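Side-chain contacts in 2-oxoadipate dioxygenase/decarboxylase, chloroplastic/amyloplastic (Oryza sativa, PDB 6W1K), which catalyses the iron(II)-dependent decarboxylation and hydroxylation of 2-oxoadipate to D-2-hydroxyglutarate, using molecular oxygen, in plastid lysine catabolism: residues A[37-40]-A[41-45]; A[172-175]-A[176-180]; A[283-287]-A[288-292]. One frame throughout, in Å; residues are numbered along the deposited sequence.

Interaction 1: residues A[37-40]-A[41-45]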
ATOM      1  N   ASN A  37       9.583  -6.834  -7.902  1.00 29.76           N
ATOM      2  CA  ASN A  37       9.093  -7.658  -6.800  1.00 29.98           C
ATOM      3  C   ASN A  37       8.650  -9.014  -7.328  1.00 32.09           C
ATOM      4  O   ASN A  37       7.446  -9.266  -7.518  1.00 30.08           O
ATOM      5  CB  ASN A  37       7.972  -6.931  -6.060  1.00 29.79           C
ATOM      6  CG  ASN A  37       8.476  -5.676  -5.379  1.00 30.02           C
ATOM      7  OD1 ASN A  37       8.966  -5.744  -4.253  1.00 29.51           O
ATOM      8  ND2 ASN A  37       8.435  -4.542  -6.089  1.00 29.15           N
ATOM      9  N   PRO A  38       9.609  -9.926  -7.537  1.00 36.74           N
ATOM     10  CA  PRO A  38       9.281 -11.260  -8.063  1.00 37.49           C
ATOM     11  C   PRO A  38       8.326 -12.054  -7.191  1.00 33.97           C
ATOM     12  O   PRO A  38       7.580 -12.896  -7.716  1.00 33.06           O
ATOM     13  CB  PRO A  38      10.652 -11.962  -8.129  1.00 41.73           C
ATOM     14  CG  PRO A  38      11.663 -10.925  -7.980  1.00 47.05           C
ATOM     15  CD  PRO A  38      11.043  -9.776  -7.246  1.00 41.95           C
ATOM     16  N   THR A  39       8.345 -11.843  -5.873  1.00 33.30           N
ATOM     17  CA  THR A  39       7.438 -12.583  -4.994  1.00 33.78           C
ATOM     18  C   THR A  39       5.991 -12.175  -5.252  1.00 32.67           C
ATOM     19  O   THR A  39       5.101 -13.024  -5.394  1.00 32.49           O
ATOM     20  CB  THR A  39       7.809 -12.353  -3.528  1.00 35.40           C
ATOM     21  OG1 THR A  39       9.093 -12.946  -3.254  1.00 35.39           O
ATOM     22  CG2 THR A  39       6.746 -12.948  -2.604  1.00 36.08           C
ATOM     23  N   ALA A  40       5.738 -10.869  -5.312  1.00 31.33           N
ATOM     24  CA  ALA A  40       4.391 -10.405  -5.578  1.00 31.01           C
ATOM     25  C   ALA A  40       3.938 -10.846  -6.960  1.00 31.09           C
ATOM     26  O   ALA A  40       2.807 -11.294  -7.131  1.00 29.98           O
ATOM     27  CB  ALA A  40       4.340  -8.886  -5.450  1.00 30.89           C
ATOM     28  N   LYS A  41       4.813 -10.716  -7.961  1.00 32.16           N
ATOM     29  CA  LYS A  41       4.461 -11.123  -9.312  1.00 34.00           C
ATOM     30  C   LYS A  41       4.125 -12.605  -9.362  1.00 33.82           C
ATOM     31  O   LYS A  41       3.172 -13.010 -10.035  1.00 34.85           O
ATOM     32  CB  LYS A  41       5.608 -10.803 -10.261  1.00 38.08           C
ATOM     33  CG  LYS A  41       5.374 -11.144 -11.720  1.00 43.06           C
ATOM     34  CD  LYS A  41       6.598 -10.781 -12.553  1.00 51.19           C
ATOM     35  CE  LYS A  41       6.443 -11.223 -14.007  1.00 61.96           C
ATOM     36  NZ  LYS A  41       7.740 -11.145 -14.771  1.00 72.50           N
ATOM     37  N   THR A  42       4.914 -13.439  -8.680  1.00 34.55           N
ATOM     38  CA  THR A  42       4.646 -14.872  -8.718  1.00 36.35           C
ATOM     39  C   THR A  42       3.331 -15.210  -8.037  1.00 34.79           C
ATOM     40  O   THR A  42       2.548 -16.013  -8.549  1.00 35.09           O
ATOM     41  CB  THR A  42       5.777 -15.652  -8.057  1.00 40.37           C
ATOM     42  OG1 THR A  42       6.956 -15.476  -8.824  1.00 38.52           O
ATOM     43  CG2 THR A  42       5.433 -17.158  -7.997  1.00 39.81           C
ATOM     44  N   ILE A  43       3.096 -14.632  -6.858  1.00 33.83           N
ATOM     45  CA  ILE A  43       1.871 -14.916  -6.122  1.00 34.08           C
ATOM     46  C   ILE A  43       0.646 -14.518  -6.939  1.00 33.92           C
ATOM     47  O   ILE A  43      -0.353 -15.240  -6.954  1.00 34.29           O
ATOM     48  CB  ILE A  43       1.891 -14.203  -4.757  1.00 33.94           C
ATOM     49  CG1 ILE A  43       2.839 -14.926  -3.811  1.00 34.80           C
ATOM     50  CG2 ILE A  43       0.499 -14.208  -4.102  1.00 34.00           C
ATOM     51  CD1 ILE A  43       3.107 -14.208  -2.495  1.00 35.17           C
ATOM     52  N   LEU A  44       0.690 -13.356  -7.607  1.00 32.91           N
ATOM     53  CA  LEU A  44      -0.438 -12.954  -8.443  1.00 32.84           C
ATOM     54  C   LEU A  44      -0.664 -13.937  -9.591  1.00 34.27           C
ATOM     55  O   LEU A  44      -1.810 -14.240  -9.961  1.00 34.56           O
ATOM     56  CB  LEU A  44      -0.204 -11.538  -8.965  1.00 31.49           C
ATOM     57  CG  LEU A  44      -0.372 -10.422  -7.933  1.00 31.29           C
ATOM     58  CD1 LEU A  44       0.242  -9.137  -8.447  1.00 31.77           C
ATOM     59  CD2 LEU A  44      -1.850 -10.230  -7.609  1.00 31.10           C
ATOM     60  N   GLU A  45       0.411 -14.475 -10.153  1.00 37.35           N
ATOM     61  CA  GLU A  45       0.236 -15.512 -11.163  1.00 42.02           C
ATOM     62  C   GLU A  45      -0.350 -16.782 -10.549  1.00 41.00           C
ATOM     63  O   GLU A  45      -1.210 -17.435 -11.157  1.00 40.95           O
ATOM     64  CB  GLU A  45       1.570 -15.799 -11.850  1.00 47.75           C
ATOM     65  CG  GLU A  45       2.080 -14.614 -12.676  1.00 58.46           C
ATOM     66  CD  GLU A  45       3.516 -14.775 -13.176  1.00 67.71           C
ATOM     67  OE1 GLU A  45       4.215 -15.705 -12.710  1.00 66.88           O
ATOM     68  OE2 GLU A  45       3.942 -13.962 -14.037  1.00 65.89           O
TER
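Ile43 lays its CD1 methyl beside the CG2 methyl of Thr39, the two side chains running in the same direction one helical turn apart with 3.9 Å between CG2 of Thr39 and CD1 of Ile43. With OG1 of Thr39 beside its backbone nitrogen (chi1 -67°), CG2 is swung opposite that nitrogen and faces Ile43, while OG1 hydrogen-bonds Asp247 OD1. The CG1 of Ile43 also passes 3.4 Å from the carbonyl O of Thr39, the same oxygen that takes the Ile43 N-H at 3.0 Å. Leu44 repeats the pattern on Ala40: its CG lies 3.4 Å from Ala40 O, which accepts the Leu44 N-H. At the start of the helix the Lys41 N-H runs almost straight to Asn37 O (3.0 Å), and Thr42 N reaches Pro38 O at 2.9 Å. These are the first two turns of helix 38-51; Asn37 holds the N-cap position, but its side-chain amide bonds Ser264 N and Tyr33 O instead. One side of the helix packs through Ala40, Ile43 and Leu44 on Ile266 and Phe268 of strand 258-271, while Ala40, Lys41 and Leu44 touch Tyr33 and Leu34 of helix 16-36.

Interaction 2: residues A[172-175]-A[176-180]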
ATOM      1  N   ASP A 172      24.561   7.192   4.549  1.00 32.72           N
ATOM      2  CA  ASP A 172      23.327   7.855   4.958  1.00 31.78           C
ATOM      3  C   ASP A 172      22.212   6.836   5.171  1.00 30.86           C
ATOM      4  O   ASP A 172      21.411   6.960   6.109  1.00 30.75           O
ATOM      5  CB  ASP A 172      22.907   8.888   3.921  1.00 32.11           C
ATOM      6  CG  ASP A 172      23.778  10.163   3.929  1.00 32.32           C
ATOM      7  OD1 ASP A 172      24.490  10.412   4.923  1.00 34.33           O
ATOM      8  OD2 ASP A 172      23.709  10.925   2.928  1.00 32.14           O
ATOM      9  N   PHE A 173      22.112   5.859   4.267  1.00 29.96           N
ATOM     10  CA  PHE A 173      21.170   4.757   4.433  1.00 29.75           C
ATOM     11  C   PHE A 173      21.420   4.040   5.756  1.00 30.78           C
ATOM     12  O   PHE A 173      20.481   3.728   6.490  1.00 31.35           O
ATOM     13  CB  PHE A 173      21.312   3.806   3.244  1.00 29.20           C
ATOM     14  CG  PHE A 173      20.411   2.594   3.295  1.00 29.43           C
ATOM     15  CD1 PHE A 173      20.895   1.379   3.701  1.00 29.93           C
ATOM     16  CD2 PHE A 173      19.096   2.679   2.888  1.00 28.38           C
ATOM     17  CE1 PHE A 173      20.060   0.251   3.723  1.00 29.90           C
ATOM     18  CE2 PHE A 173      18.279   1.568   2.888  1.00 28.55           C
ATOM     19  CZ  PHE A 173      18.754   0.358   3.318  1.00 29.06           C
ATOM     20  N   GLN A 174      22.682   3.806   6.087  1.00 31.53           N
ATOM     21  CA  GLN A 174      23.012   3.138   7.337  1.00 34.80           C
ATOM     22  C   GLN A 174      22.486   3.916   8.540  1.00 35.23           C
ATOM     23  O   GLN A 174      21.909   3.329   9.461  1.00 35.35           O
ATOM     24  CB  GLN A 174      24.521   2.965   7.453  1.00 38.99           C
ATOM     25  CG  GLN A 174      25.090   1.720   6.841  1.00 44.40           C
ATOM     26  CD  GLN A 174      26.601   1.690   7.022  1.00 50.96           C
ATOM     27  OE1 GLN A 174      27.297   2.636   6.628  1.00 48.94           O
ATOM     28  NE2 GLN A 174      27.112   0.634   7.658  1.00 50.55           N
ATOM     29  N   VAL A 175      22.732   5.232   8.578  1.00 35.78           N
ATOM     30  CA  VAL A 175      22.302   6.054   9.715  1.00 36.17           C
ATOM     31  C   VAL A 175      20.779   6.043   9.849  1.00 34.81           C
ATOM     32  O   VAL A 175      20.233   5.913  10.955  1.00 34.04           O
ATOM     33  CB  VAL A 175      22.840   7.490   9.555  1.00 39.38           C
ATOM     34  CG1 VAL A 175      22.201   8.418  10.570  1.00 39.03           C
ATOM     35  CG2 VAL A 175      24.363   7.514   9.696  1.00 40.54           C
ATOM     36  N   LEU A 176      20.068   6.200   8.738  1.00 32.70           N
ATOM     37  CA  LEU A 176      18.601   6.183   8.814  1.00 32.39           C
ATOM     38  C   LEU A 176      18.089   4.813   9.232  1.00 32.85           C
ATOM     39  O   LEU A 176      17.175   4.711  10.058  1.00 33.17           O
ATOM     40  CB  LEU A 176      18.011   6.581   7.476  1.00 31.35           C
ATOM     41  CG  LEU A 176      18.147   8.050   7.082  1.00 31.59           C
ATOM     42  CD1 LEU A 176      17.423   8.227   5.725  1.00 30.70           C
ATOM     43  CD2 LEU A 176      17.597   9.000   8.141  1.00 32.56           C
ATOM     44  N   SER A 177      18.673   3.748   8.678  1.00 33.51           N
ATOM     45  CA  SER A 177      18.229   2.405   9.026  1.00 36.84           C
ATOM     46  C   SER A 177      18.263   2.169  10.518  1.00 36.39           C
ATOM     47  O   SER A 177      17.465   1.383  11.036  1.00 36.09           O
ATOM     48  CB  SER A 177      19.087   1.342   8.353  1.00 40.30           C
ATOM     49  OG  SER A 177      18.844   1.294   6.968  1.00 45.09           O
ATOM     50  N   ARG A 178      19.203   2.801  11.222  1.00 38.88           N
ATOM     51  CA  ARG A 178      19.350   2.560  12.653  1.00 41.45           C
ATOM     52  C   ARG A 178      18.298   3.303  13.474  1.00 41.53           C
ATOM     53  O   ARG A 178      17.941   2.858  14.571  1.00 40.63           O
ATOM     54  CB  ARG A 178      20.757   2.967  13.098  1.00 45.37           C
ATOM     55  CG  ARG A 178      21.859   1.981  12.688  1.00 51.00           C
ATOM     56  CD  ARG A 178      23.249   2.563  12.950  1.00 57.50           C
ATOM     57  NE  ARG A 178      24.288   1.833  12.228  1.00 66.98           N
ATOM     58  CZ  ARG A 178      25.247   2.405  11.500  1.00 76.12           C
ATOM     59  NH1 ARG A 178      25.308   3.729  11.385  1.00 73.96           N
ATOM     60  NH2 ARG A 178      26.152   1.651  10.888  1.00 75.00           N
ATOM     61  N   GLU A 179      17.792   4.422  12.968  1.00 41.96           N
ATOM     62  CA  GLU A 179      16.794   5.197  13.691  1.00 42.63           C
ATOM     63  C   GLU A 179      15.372   4.965  13.188  1.00 37.44           C
ATOM     64  O   GLU A 179      14.433   4.955  13.992  1.00 37.09           O
ATOM     65  CB  GLU A 179      17.110   6.689  13.586  1.00 46.35           C
ATOM     66  CG  GLU A 179      16.081   7.572  14.316  1.00 47.66           C
ATOM     67  CD  GLU A 179      16.507   9.031  14.410  1.00 49.21           C
ATOM     68  OE1 GLU A 179      17.518   9.392  13.767  1.00 49.43           O
ATOM     69  OE2 GLU A 179      15.842   9.805  15.141  1.00 48.88           O
ATOM     70  N   SER A 180      15.194   4.813  11.878  1.00 33.99           N
ATOM     71  CA  SER A 180      13.870   4.639  11.302  1.00 30.97           C
ATOM     72  C   SER A 180      13.987   3.780  10.051  1.00 29.19           C
ATOM     73  O   SER A 180      14.444   4.261   9.003  1.00 29.62           O
ATOM     74  CB  SER A 180      13.224   5.983  10.954  1.00 30.02           C
ATOM     75  OG  SER A 180      12.077   5.743  10.141  1.00 29.79           O
TER
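The Ser177 hydroxyl donates to the carbonyl O of Phe173 one turn earlier (i to i-4) in the alpha-helix, OG to O 3.0 Å, from above the carbonyl plane. The same oxygen takes the Ser177 N-H at 2.8 Å, nearly in line with its C=O, so two donors of one residue grip it. The hydroxyl reaches back because OG lies beside its own backbone nitrogen (chi1 -71°). Further along, the bond of Arg178 N to Gln174 O is long at 3.3 Å and that of Glu179 N to Val175 O weak, while Leu176 O takes both Glu179 N and Ser180 N.

Packing against flat groups comes next. Ser177 OG also sits over one face of the Phe173 ring, 3.6 Å from CE1 and displaced toward the rim. The ring meets that of Phe253 with planes at about 45° and touches Val188. Gln174 and Arg178 run side by side, amide and guanidinium planes 48° apart; NE2 of Gln174 lies 3.5 Å from NH2 of Arg178, but these are two donors and do not bond each other. The Gln174 backbone carbonyl lies over one face of the guanidinium. A serine in place of Phe173 would probably leave the Ser177 hydroxyl without its aromatic floor and open a gap toward Phe253 and Val188.

The turn belongs to helix 170-179, which packs against two others. Phe173, Leu176 and Ser177 meet Ala184, Leu187 and Val188 of helix 181-189; Val175 and Leu176 touch helix 134-147, where Asp172 forms a salt bridge with Lys142 and Glu179 bonds Ser136.

Interaction 3: residues A[283-287]-A[288-292]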
ATOM      1  N   ASP A 283     -24.982 -14.731  -1.045  1.00102.20           N
ATOM      2  CA  ASP A 283     -24.955 -14.339  -2.448  1.00104.22           C
ATOM      3  C   ASP A 283     -25.270 -12.854  -2.631  1.00101.84           C
ATOM      4  O   ASP A 283     -25.038 -12.320  -3.723  1.00101.23           O
ATOM      5  CB  ASP A 283     -25.932 -15.194  -3.282  1.00110.73           C
ATOM      6  CG  ASP A 283     -27.258 -15.446  -2.587  1.00116.42           C
ATOM      7  OD1 ASP A 283     -27.608 -16.630  -2.379  1.00121.37           O
ATOM      8  OD2 ASP A 283     -27.965 -14.462  -2.297  1.00115.92           O
ATOM      9  N   GLU A 284     -25.766 -12.176  -1.587  1.00 95.06           N
ATOM     10  CA  GLU A 284     -26.215 -10.788  -1.657  1.00 87.82           C
ATOM     11  C   GLU A 284     -25.180  -9.782  -1.159  1.00 77.33           C
ATOM     12  O   GLU A 284     -25.439  -8.578  -1.215  1.00 74.70           O
ATOM     13  CB  GLU A 284     -27.496 -10.600  -0.835  1.00 94.66           C
ATOM     14  CG  GLU A 284     -28.716 -11.340  -1.346  1.00 98.85           C
ATOM     15  CD  GLU A 284     -29.021 -11.069  -2.809  1.00107.13           C
ATOM     16  OE1 GLU A 284     -29.322 -12.038  -3.532  1.00107.89           O
ATOM     17  OE2 GLU A 284     -28.962  -9.892  -3.240  1.00108.46           O
ATOM     18  N   VAL A 285     -24.028 -10.227  -0.665  1.00 73.52           N
ATOM     19  CA  VAL A 285     -23.074  -9.309  -0.055  1.00 68.30           C
ATOM     20  C   VAL A 285     -22.265  -8.630  -1.152  1.00 65.80           C
ATOM     21  O   VAL A 285     -21.694  -9.295  -2.022  1.00 66.73           O
ATOM     22  CB  VAL A 285     -22.164 -10.047   0.938  1.00 66.83           C
ATOM     23  CG1 VAL A 285     -21.258  -9.072   1.646  1.00 68.20           C
ATOM     24  CG2 VAL A 285     -22.991 -10.808   1.961  1.00 65.34           C
ATOM     25  N   ASN A 286     -22.238  -7.299  -1.124  1.00 62.60           N
ATOM     26  CA  ASN A 286     -21.400  -6.478  -1.988  1.00 61.22           C
ATOM     27  C   ASN A 286     -20.396  -5.718  -1.132  1.00 53.91           C
ATOM     28  O   ASN A 286     -20.445  -5.764   0.100  1.00 51.46           O
ATOM     29  CB  ASN A 286     -22.246  -5.507  -2.808  1.00 69.78           C
ATOM     30  CG  ASN A 286     -23.290  -6.218  -3.636  1.00 78.82           C
ATOM     31  OD1 ASN A 286     -24.418  -6.477  -3.189  1.00 80.44           O
ATOM     32  ND2 ASN A 286     -22.911  -6.554  -4.862  1.00 88.00           N
ATOM     33  N   GLU A 287     -19.484  -5.001  -1.794  1.00 47.78           N
ATOM     34  CA  GLU A 287     -18.361  -4.410  -1.064  1.00 46.30           C
ATOM     35  C   GLU A 287     -18.850  -3.396  -0.038  1.00 44.69           C
ATOM     36  O   GLU A 287     -18.253  -3.256   1.032  1.00 40.88           O
ATOM     37  CB  GLU A 287     -17.371  -3.766  -2.045  1.00 45.49           C
ATOM     38  CG  GLU A 287     -16.024  -3.300  -1.422  1.00 46.14           C
ATOM     39  CD  GLU A 287     -15.048  -4.441  -1.111  1.00 45.62           C
ATOM     40  OE1 GLU A 287     -15.362  -5.618  -1.418  1.00 47.06           O
ATOM     41  OE2 GLU A 287     -13.955  -4.147  -0.563  1.00 44.71           O
ATOM     42  N   HIS A 288     -19.958  -2.711  -0.323  1.00 48.75           N
ATOM     43  CA  HIS A 288     -20.424  -1.690   0.607  1.00 54.71           C
ATOM     44  C   HIS A 288     -21.069  -2.291   1.853  1.00 54.23           C
ATOM     45  O   HIS A 288     -21.260  -1.575   2.841  1.00 52.56           O
ATOM     46  CB  HIS A 288     -21.372  -0.719  -0.111  1.00 62.34           C
ATOM     47  CG  HIS A 288     -22.752  -1.245  -0.340  1.00 74.20           C
ATOM     48  ND1 HIS A 288     -23.105  -1.940  -1.477  1.00 72.77           N
ATOM     49  CD2 HIS A 288     -23.880  -1.139   0.402  1.00 84.05           C
ATOM     50  CE1 HIS A 288     -24.384  -2.268  -1.411  1.00 75.31           C
ATOM     51  NE2 HIS A 288     -24.879  -1.794  -0.280  1.00 80.79           N
ATOM     52  N   HIS A 289     -21.343  -3.590   1.858  1.00 50.66           N
ATOM     53  CA  HIS A 289     -21.867  -4.276   3.031  1.00 48.96           C
ATOM     54  C   HIS A 289     -20.781  -4.758   3.975  1.00 45.43           C
ATOM     55  O   HIS A 289     -21.097  -5.397   4.986  1.00 44.63           O
ATOM     56  CB  HIS A 289     -22.675  -5.491   2.611  1.00 51.77           C
ATOM     57  CG  HIS A 289     -23.909  -5.166   1.844  1.00 58.06           C
ATOM     58  ND1 HIS A 289     -24.143  -5.650   0.576  1.00 58.84           N
ATOM     59  CD2 HIS A 289     -24.994  -4.425   2.175  1.00 60.19           C
ATOM     60  CE1 HIS A 289     -25.324  -5.227   0.158  1.00 62.21           C
ATOM     61  NE2 HIS A 289     -25.857  -4.478   1.108  1.00 63.18           N
ATOM     62  N   ARG A 290     -19.521  -4.524   3.628  1.00 42.21           N
ATOM     63  CA  ARG A 290     -18.371  -5.070   4.323  1.00 39.95           C
ATOM     64  C   ARG A 290     -17.626  -3.957   5.049  1.00 38.30           C
ATOM     65  O   ARG A 290     -17.710  -2.777   4.689  1.00 38.17           O
ATOM     66  CB  ARG A 290     -17.450  -5.793   3.330  1.00 40.74           C
ATOM     67  CG  ARG A 290     -18.143  -6.893   2.529  1.00 42.76           C
ATOM     68  CD  ARG A 290     -17.148  -7.595   1.594  1.00 45.89           C
ATOM     69  NE  ARG A 290     -17.716  -8.778   0.949  1.00 49.29           N
ATOM     70  CZ  ARG A 290     -17.718  -9.993   1.486  1.00 49.30           C
ATOM     71  NH1 ARG A 290     -17.176 -10.199   2.678  1.00 46.55           N
ATOM     72  NH2 ARG A 290     -18.253 -11.007   0.829  1.00 50.03           N
ATOM     73  N   ARG A 291     -16.897  -4.353   6.086  1.00 37.44           N
ATOM     74  CA  ARG A 291     -16.104  -3.410   6.860  1.00 40.03           C
ATOM     75  C   ARG A 291     -15.163  -2.643   5.942  1.00 37.04           C
ATOM     76  O   ARG A 291     -14.373  -3.236   5.201  1.00 36.23           O
ATOM     77  CB  ARG A 291     -15.329  -4.162   7.942  1.00 45.65           C
ATOM     78  CG  ARG A 291     -14.104  -3.409   8.476  1.00 52.32           C
ATOM     79  CD  ARG A 291     -14.514  -2.348   9.490  1.00 50.47           C
ATOM     80  NE  ARG A 291     -13.604  -2.287  10.640  1.00 47.58           N
ATOM     81  CZ  ARG A 291     -12.462  -1.604  10.671  1.00 45.51           C
ATOM     82  NH1 ARG A 291     -12.048  -0.904   9.604  1.00 43.34           N
ATOM     83  NH2 ARG A 291     -11.723  -1.622  11.773  1.00 44.38           N
ATOM     84  N   ASP A 292     -15.269  -1.321   5.981  1.00 35.15           N
ATOM     85  CA  ASP A 292     -14.439  -0.454   5.167  1.00 36.02           C
ATOM     86  C   ASP A 292     -13.296   0.127   5.997  1.00 35.60           C
ATOM     87  O   ASP A 292     -13.242   0.010   7.219  1.00 37.49           O
ATOM     88  CB  ASP A 292     -15.272   0.670   4.541  1.00 37.14           C
ATOM     89  CG  ASP A 292     -14.651   1.208   3.249  1.00 38.90           C
ATOM     90  OD1 ASP A 292     -13.509   0.774   2.904  1.00 38.55           O
ATOM     91  OD2 ASP A 292     -15.308   2.067   2.595  1.00 39.99           O
TER
HETATM   92  O   HOH W   1     -15.964  -2.175   2.184  1.00 39.20           O
HETATM   93  O   HOH W   2     -17.167  -7.490  -2.155  1.00 48.87           O
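His288 rests beside Asn286, its ND1 lying 3.9 Å from the Asn286 CB; the ring approaches obliquely and makes a loose van der Waals contact at the surface.

His289 follows and ties the turn together. Its ND1 accepts the backbone N-H of Asn286 at 3.0 Å, a nearly straight bond (169°) that enters at the ring edge, only 3° out of the imidazole plane. With an acceptor needed at ND1, the bond implies that this nitrogen carries no proton, and it fixes the rotation of the ring about CB-CG. In return the His289 N-H reaches the Asn286 carbonyl O at 2.9 Å from above the carbonyl plane, so side chain and backbone of one histidine together hold the peptide groups flanking Asn286.

Arg290 points back across the turn. Its N-H bonds the carbonyl O of Glu287 at 3.2 Å, and its extended chain crosses Val285 at about a right angle. There CG1 of Val285 lies over one face of the guanidinium, 3.6 Å from NE, displaced toward the rim. The carboxylate of Glu287 stays beyond salt-bridge range, OE1 to Arg290 NE 4.6 Å; a water bridges them, donating to OE1 and only weakly accepting from NE; OE1 is also hydrogen-bonded by His201. A second water donates to both Glu287 O and Arg290 O. Arg291 then turns NH1 onto the carbonyl O of Asp292, 2.8 Å away and near the guanidinium plane.

The stretch, with its short 3-10 turn at 287-289, lies in the loop between strand 258-271 and helix 296-302. Arg290 NH1 bonds Arg271 O at the end of that strand, and Glu287 and Asp292 both form salt bridges with Arg121 at the start of strand 121-127.

In chain order, interaction 1 opens helix 38-51, interaction 2 lies in helix 170-179 and interaction 3 shapes the loop joining strand 258-271 to helix 296-302. None touches another; the centres of interactions 1 and 2 lie 28 Å apart, those of 1 and 3 27 Å, and those of 2 and 3 42 Å, on opposite sides of the chain's centre. Interactions 1 and 3 are linked through strand 258-271, which carries the metal ligand Glu267 and substrate-binding Tyr265; interaction 2 packs among helices 134-147 and 181-189. The side chains of Asn37 and Glu287 each lie about 12 Å from bound 2-oxoadipate, that of Phe173 about 10 Å from the Arg63 side chain; no contact residue is a metal or substrate ligand.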